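Local atomic coordinates of dipeptidase AC. Metallo peptidase. MEROPS family M19 (Rhodobacter sphaeroides, PDB entry 3LY0), a protein that probably hydrolyses dipeptides as a zinc-dependent metallodipeptidase, and here binds two zinc ions and a phosphinate mimic of L-Ala-D-Ala. Residues 77-83 against 175-181; 239-245 against 268-272. All coordinates share one frame; numbering follows the deposited sequence.

Contact 1: 77-83 against 175-181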
# COMPACT_ATOMS: atom_id res chain seq x y z
N PRO A 77 -8.00 -20.75 -7.11
CA PRO A 77 -7.79 -21.24 -5.75
C PRO A 77 -8.42 -22.61 -5.60
O PRO A 77 -9.34 -22.93 -6.36
CB PRO A 77 -8.54 -20.22 -4.88
CG PRO A 77 -8.80 -19.04 -5.76
CD PRO A 77 -8.89 -19.58 -7.15
N PRO A 78 -7.95 -23.41 -4.63
CA PRO A 78 -6.91 -23.04 -3.67
C PRO A 78 -5.54 -22.94 -4.32
O PRO A 78 -5.25 -23.67 -5.27
CB PRO A 78 -6.90 -24.21 -2.68
CG PRO A 78 -8.07 -25.09 -3.05
CD PRO A 78 -8.41 -24.80 -4.46
N PHE A 79 -4.69 -22.05 -3.80
CA PHE A 79 -3.33 -21.93 -4.29
C PHE A 79 -2.36 -21.53 -3.19
O PHE A 79 -2.76 -21.03 -2.13
CB PHE A 79 -3.26 -20.91 -5.44
CG PHE A 79 -3.60 -19.50 -5.02
CD1 PHE A 79 -2.68 -18.72 -4.34
CD2 PHE A 79 -4.85 -18.97 -5.31
CE1 PHE A 79 -2.99 -17.41 -3.96
CE2 PHE A 79 -5.17 -17.67 -4.93
CZ PHE A 79 -4.24 -16.89 -4.26
N GLU A 80 -1.08 -21.76 -3.46
CA GLU A 80 0.02 -21.40 -2.57
C GLU A 80 1.19 -21.07 -3.47
O GLU A 80 1.68 -21.94 -4.18
CB GLU A 80 0.45 -22.59 -1.72
CG GLU A 80 -0.51 -23.07 -0.65
CD GLU A 80 0.18 -24.04 0.29
OE1 GLU A 80 1.30 -23.73 0.74
OE2 GLU A 80 -0.38 -25.12 0.56
N LEU A 81 1.66 -19.83 -3.44
CA LEU A 81 2.82 -19.46 -4.22
C LEU A 81 4.08 -19.58 -3.37
O LEU A 81 4.07 -19.25 -2.19
CB LEU A 81 2.70 -18.03 -4.75
CG LEU A 81 1.88 -17.84 -6.03
CD1 LEU A 81 0.52 -18.53 -5.95
CD2 LEU A 81 1.75 -16.35 -6.38
N PRO A 82 5.17 -20.08 -3.98
CA PRO A 82 6.44 -20.22 -3.27
C PRO A 82 7.02 -18.85 -2.92
O PRO A 82 6.81 -17.91 -3.68
CB PRO A 82 7.34 -20.90 -4.31
CG PRO A 82 6.40 -21.50 -5.31
CD PRO A 82 5.25 -20.56 -5.36
N LEU A 83 7.72 -18.74 -1.80
CA LEU A 83 8.43 -17.50 -1.48
C LEU A 83 9.70 -17.42 -2.30
O LEU A 83 10.43 -18.40 -2.43
CB LEU A 83 8.78 -17.46 0.01
CG LEU A 83 7.62 -17.29 0.98
CD1 LEU A 83 8.04 -17.66 2.41
CD2 LEU A 83 7.08 -15.86 0.92
N GLY A 175 7.73 -12.18 5.36
CA GLY A 175 6.44 -11.85 4.78
C GLY A 175 5.62 -13.10 4.47
O GLY A 175 6.15 -14.22 4.38
N VAL A 176 4.32 -12.91 4.29
CA VAL A 176 3.47 -14.05 3.99
C VAL A 176 3.64 -14.48 2.55
O VAL A 176 3.80 -13.64 1.67
CB VAL A 176 1.96 -13.75 4.24
CG1 VAL A 176 1.69 -13.43 5.69
CG2 VAL A 176 1.44 -12.63 3.30
N PRO A 177 3.61 -15.79 2.30
CA PRO A 177 3.46 -16.21 0.91
C PRO A 177 2.03 -15.91 0.47
O PRO A 177 1.15 -15.80 1.32
CB PRO A 177 3.66 -17.72 0.99
CG PRO A 177 3.19 -18.07 2.38
CD PRO A 177 3.65 -16.92 3.23
N PHE A 178 1.81 -15.78 -0.83
CA PHE A 178 0.45 -15.62 -1.35
C PHE A 178 -0.24 -16.97 -1.35
O PHE A 178 0.18 -17.89 -2.06
CB PHE A 178 0.48 -15.05 -2.76
CG PHE A 178 1.07 -13.69 -2.83
CD1 PHE A 178 0.33 -12.58 -2.44
CD2 PHE A 178 2.37 -13.50 -3.26
CE1 PHE A 178 0.87 -11.31 -2.49
CE2 PHE A 178 2.92 -12.24 -3.32
CZ PHE A 178 2.17 -11.14 -2.93
N ARG A 179 -1.29 -17.10 -0.55
CA ARG A 179 -2.00 -18.37 -0.43
C ARG A 179 -3.48 -18.12 -0.16
O ARG A 179 -3.84 -17.14 0.48
CB ARG A 179 -1.38 -19.18 0.71
CG ARG A 179 -2.15 -20.40 1.16
CD ARG A 179 -1.44 -21.02 2.35
NE ARG A 179 -0.07 -21.38 2.01
CZ ARG A 179 1.00 -21.20 2.79
NH1 ARG A 179 0.88 -20.66 4.00
NH2 ARG A 179 2.19 -21.58 2.37
N PHE A 180 -4.33 -19.00 -0.66
CA PHE A 180 -5.75 -18.96 -0.33
C PHE A 180 -6.31 -20.38 -0.37
O PHE A 180 -6.09 -21.08 -1.35
CB PHE A 180 -6.54 -18.11 -1.32
CG PHE A 180 -7.99 -17.96 -0.95
CD1 PHE A 180 -8.42 -16.85 -0.24
CD2 PHE A 180 -8.92 -18.94 -1.29
CE1 PHE A 180 -9.75 -16.71 0.12
CE2 PHE A 180 -10.25 -18.82 -0.93
CZ PHE A 180 -10.67 -17.70 -0.22
N PRO A 181 -7.02 -20.80 0.69
CA PRO A 181 -7.21 -20.05 1.93
C PRO A 181 -6.03 -20.32 2.86
O PRO A 181 -5.34 -21.33 2.71
CB PRO A 181 -8.48 -20.69 2.51
CG PRO A 181 -8.38 -22.10 2.08
CD PRO A 181 -7.83 -22.04 0.67
O HOH W 1 4.26 -16.24 -2.18
O HOH W 2 3.42 -21.12 -0.21
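Phe-79 and Phe-180 face each other as a hydrogen-bonded pair in a two-stranded antiparallel ribbon: Phe-79 N gives to Phe-180 O at 3.0 Å, and Phe-180 N returns a bond to Phe-79 O. Leu-81 N continues the ladder, reaching Phe-178 O at 2.8 Å, nearly straight (170° at the hydrogen). On the phenylalanine side, Phe-180 CB lies over one face of the Phe-79 ring, 4.2 Å from its centroid, a CH-pi contact. The ring comes under that methylene because CG of Phe-79 sits between backbone N and carbonyl carbon (chi1 64°). On the other side Glu-80 and Arg-179 run alongside each other; OE1 of Glu-80 meets NH2 of Arg-179 at 2.8 Å in a salt bridge. Its hydrogen bond is weak, and the carboxylate and guanidinium planes stand almost perpendicular (89°). Water 1 links Leu-81 O to Phe-178 N, while Pro-177, lacking an N-H, offers an apolar surface to Leu-83 CD2, 3.6 Å from Pro-177 CA. Further out, helix 68-75 packs on Leu-81, and the ring of Phe-178 reaches the inhibitor. The ribbon thus divides its chemistry: Phe-79 and Phe-180 share one face, packed on by Met-74 and Pro-241, while the charges pair on the other.

Contact 2: 239-245 against 268-272. With LY0 ((2R)-3-[(R)-[(1R)-1-aminoethyl](hydroxy)phosphoryl]-2-methylpropanoic acid), chain C.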
# COMPACT_ATOMS: atom_id res chain seq x y z
N VAL A 239 -13.65 -12.04 6.05
CA VAL A 239 -14.43 -12.02 4.82
C VAL A 239 -13.75 -12.83 3.71
O VAL A 239 -14.40 -13.64 3.05
CB VAL A 239 -14.67 -10.57 4.35
CG1 VAL A 239 -15.40 -10.53 3.03
CG2 VAL A 239 -15.41 -9.78 5.42
N THR A 240 -12.46 -12.59 3.52
CA THR A 240 -11.67 -13.30 2.52
C THR A 240 -10.41 -13.83 3.18
O THR A 240 -9.51 -13.06 3.50
CB THR A 240 -11.23 -12.34 1.39
OG1 THR A 240 -12.39 -11.85 0.70
CG2 THR A 240 -10.30 -13.03 0.39
N PRO A 241 -10.34 -15.15 3.42
CA PRO A 241 -9.22 -15.75 4.17
C PRO A 241 -7.95 -15.93 3.34
O PRO A 241 -7.40 -17.03 3.25
CB PRO A 241 -9.78 -17.10 4.61
CG PRO A 241 -10.74 -17.44 3.51
CD PRO A 241 -11.41 -16.14 3.18
N SER A 242 -7.48 -14.83 2.76
CA SER A 242 -6.17 -14.77 2.11
C SER A 242 -5.09 -14.55 3.17
O SER A 242 -5.31 -13.83 4.14
CB SER A 242 -6.14 -13.60 1.13
OG SER A 242 -4.80 -13.27 0.77
N THR A 243 -3.92 -15.15 2.98
CA THR A 243 -2.79 -14.89 3.89
C THR A 243 -2.44 -13.40 4.01
O THR A 243 -1.81 -12.99 4.99
CB THR A 243 -1.53 -15.63 3.42
OG1 THR A 243 -1.33 -15.37 2.02
CG2 THR A 243 -1.72 -17.15 3.61
N ARG A 244 -2.84 -12.61 3.02
CA ARG A 244 -2.54 -11.17 2.99
C ARG A 244 -3.48 -10.31 3.83
O ARG A 244 -3.20 -9.13 4.08
CB ARG A 244 -2.49 -10.68 1.56
CG ARG A 244 -1.12 -10.88 0.91
CD ARG A 244 -0.14 -9.81 1.39
NE ARG A 244 -0.32 -8.54 0.70
CZ ARG A 244 -0.88 -7.44 1.22
NH1 ARG A 244 -1.34 -7.43 2.46
NH2 ARG A 244 -0.94 -6.34 0.48
N ASN A 245 -4.62 -10.87 4.24
CA ASN A 245 -5.61 -10.11 5.00
C ASN A 245 -5.42 -10.17 6.51
O ASN A 245 -4.55 -10.90 7.02
CB ASN A 245 -7.02 -10.52 4.56
CG ASN A 245 -7.37 -9.97 3.18
OD1 ASN A 245 -6.74 -9.02 2.70
ND2 ASN A 245 -8.38 -10.55 2.56
N SER A 268 -8.11 -10.54 -5.55
CA SER A 268 -7.76 -11.72 -4.75
C SER A 268 -8.04 -11.53 -3.27
O SER A 268 -8.23 -12.51 -2.55
CB SER A 268 -6.28 -12.04 -4.93
OG SER A 268 -5.98 -12.21 -6.30
N PHE A 269 -8.06 -10.28 -2.81
CA PHE A 269 -8.17 -10.00 -1.38
C PHE A 269 -9.55 -9.48 -1.02
O PHE A 269 -9.83 -9.27 0.16
CB PHE A 269 -7.10 -8.99 -0.95
CG PHE A 269 -5.69 -9.40 -1.30
CD1 PHE A 269 -5.35 -10.73 -1.47
CD2 PHE A 269 -4.70 -8.43 -1.44
CE1 PHE A 269 -4.04 -11.10 -1.78
CE2 PHE A 269 -3.40 -8.78 -1.75
CZ PHE A 269 -3.07 -10.12 -1.93
N LEU A 270 -10.40 -9.28 -2.03
CA LEU A 270 -11.76 -8.77 -1.84
C LEU A 270 -12.82 -9.86 -1.99
O LEU A 270 -13.77 -9.91 -1.22
CB LEU A 270 -12.06 -7.68 -2.88
CG LEU A 270 -11.41 -6.30 -2.69
CD1 LEU A 270 -11.64 -5.42 -3.91
CD2 LEU A 270 -11.96 -5.61 -1.44
N ARG A 271 -12.67 -10.69 -3.02
CA ARG A 271 -13.68 -11.71 -3.31
C ARG A 271 -13.70 -12.77 -2.22
O ARG A 271 -12.66 -13.19 -1.73
CB ARG A 271 -13.37 -12.38 -4.65
CG ARG A 271 -13.44 -11.45 -5.84
CD ARG A 271 -12.85 -12.10 -7.07
NE ARG A 271 -13.60 -13.30 -7.41
CZ ARG A 271 -14.28 -13.47 -8.55
NH1 ARG A 271 -14.28 -12.51 -9.47
NH2 ARG A 271 -14.95 -14.59 -8.76
N GLU A 272 -14.89 -13.22 -1.84
CA GLU A 272 -14.95 -14.26 -0.82
C GLU A 272 -14.30 -15.56 -1.30
O GLU A 272 -13.80 -16.34 -0.49
CB GLU A 272 -16.39 -14.50 -0.38
CG GLU A 272 -16.97 -13.37 0.47
CD GLU A 272 -18.40 -13.65 0.91
OE1 GLU A 272 -18.85 -14.80 0.76
OE2 GLU A 272 -19.07 -12.71 1.39
P LY0 C . 1.94 -5.59 -4.46
C1 LY0 C . 3.71 -6.58 -6.38
N1 LY0 C . 4.14 -4.35 -5.37
C2 LY0 C . 3.13 -5.30 -5.81
C4 LY0 C . 0.45 -6.46 -5.10
C5 LY0 C . 0.01 -7.65 -4.30
C6 LY0 C . -0.04 -7.38 -2.82
C7 LY0 C . -1.21 -8.35 -4.84
O31 LY0 C . 1.61 -4.22 -3.91
O32 LY0 C . 2.65 -6.42 -3.34
O61 LY0 C . -0.14 -8.43 -1.96
O62 LY0 C . 0.05 -6.23 -2.36
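Arg-244 and Phe-269 meet where loop 239-245 of this TIM-barrel-clan peptidase joins the short helical turn 268-270 beside the inhibitor pocket; Ser-242 to Asn-245 form a type I turn. The apolar contact is a CH-pi one: Arg-244 CB stands over a face of the Phe-269 ring, 3.8 Å from its centroid, and a flat ring suits this place because its edge is turned to the ligand carboxylate. Among the hydrogen bonds, the amide of Asn-245 uses both ends, ND2 giving to Phe-269 O at 3.1 Å and to Thr-240 O at 2.9 Å, both acceptors near the amide plane, while OD1 accepts from Asn-235 N. An alanine here would remove both N-H donors and is likely to leave Phe-269 O and Thr-240 O without this shared link between the segments. Thr-240 OG1 donates to Arg-271 O at 2.8 Å from above the carbonyl plane, and also bonds His-288. Ser-242 OG accepts from Arg-244 N, which makes an ST turn. The bonds to the inhibitor follow from bends at chi2 and chi3 (-78° and -79°), which bring the guanidinium edge to it: Arg-244 NH2 reaches LY0 O62 at 3.0 Å, and Arg-244 NE meets LY0 O61 at 2.7 Å.

How the contacts relate
Contacts 1 and 2 lie on the same side of the chain's centre, their own centres about 11 Å apart, and are sewn together directly. Thr-243 OG1, at the turn of 239-245, lies 2.6 Å from Pro-177 O and 3.1 Å from Arg-179 N, both probable hydrogen bonds, so one hydroxyl spans the residues flanking Phe-178. Packing adds a second seam, with Phe-180 CE1 3.5 Å from Pro-241 CD. Both contacts contribute to one pocket: contact 1 supplies Phe-178, whose side chain is about 3 Å from the inhibitor at nearest atoms, and contact 2 supplies Arg-244 and Phe-269 around its carboxylate. The side chains of Phe-178 and Arg-244 also both approach the zinc ligand His-212.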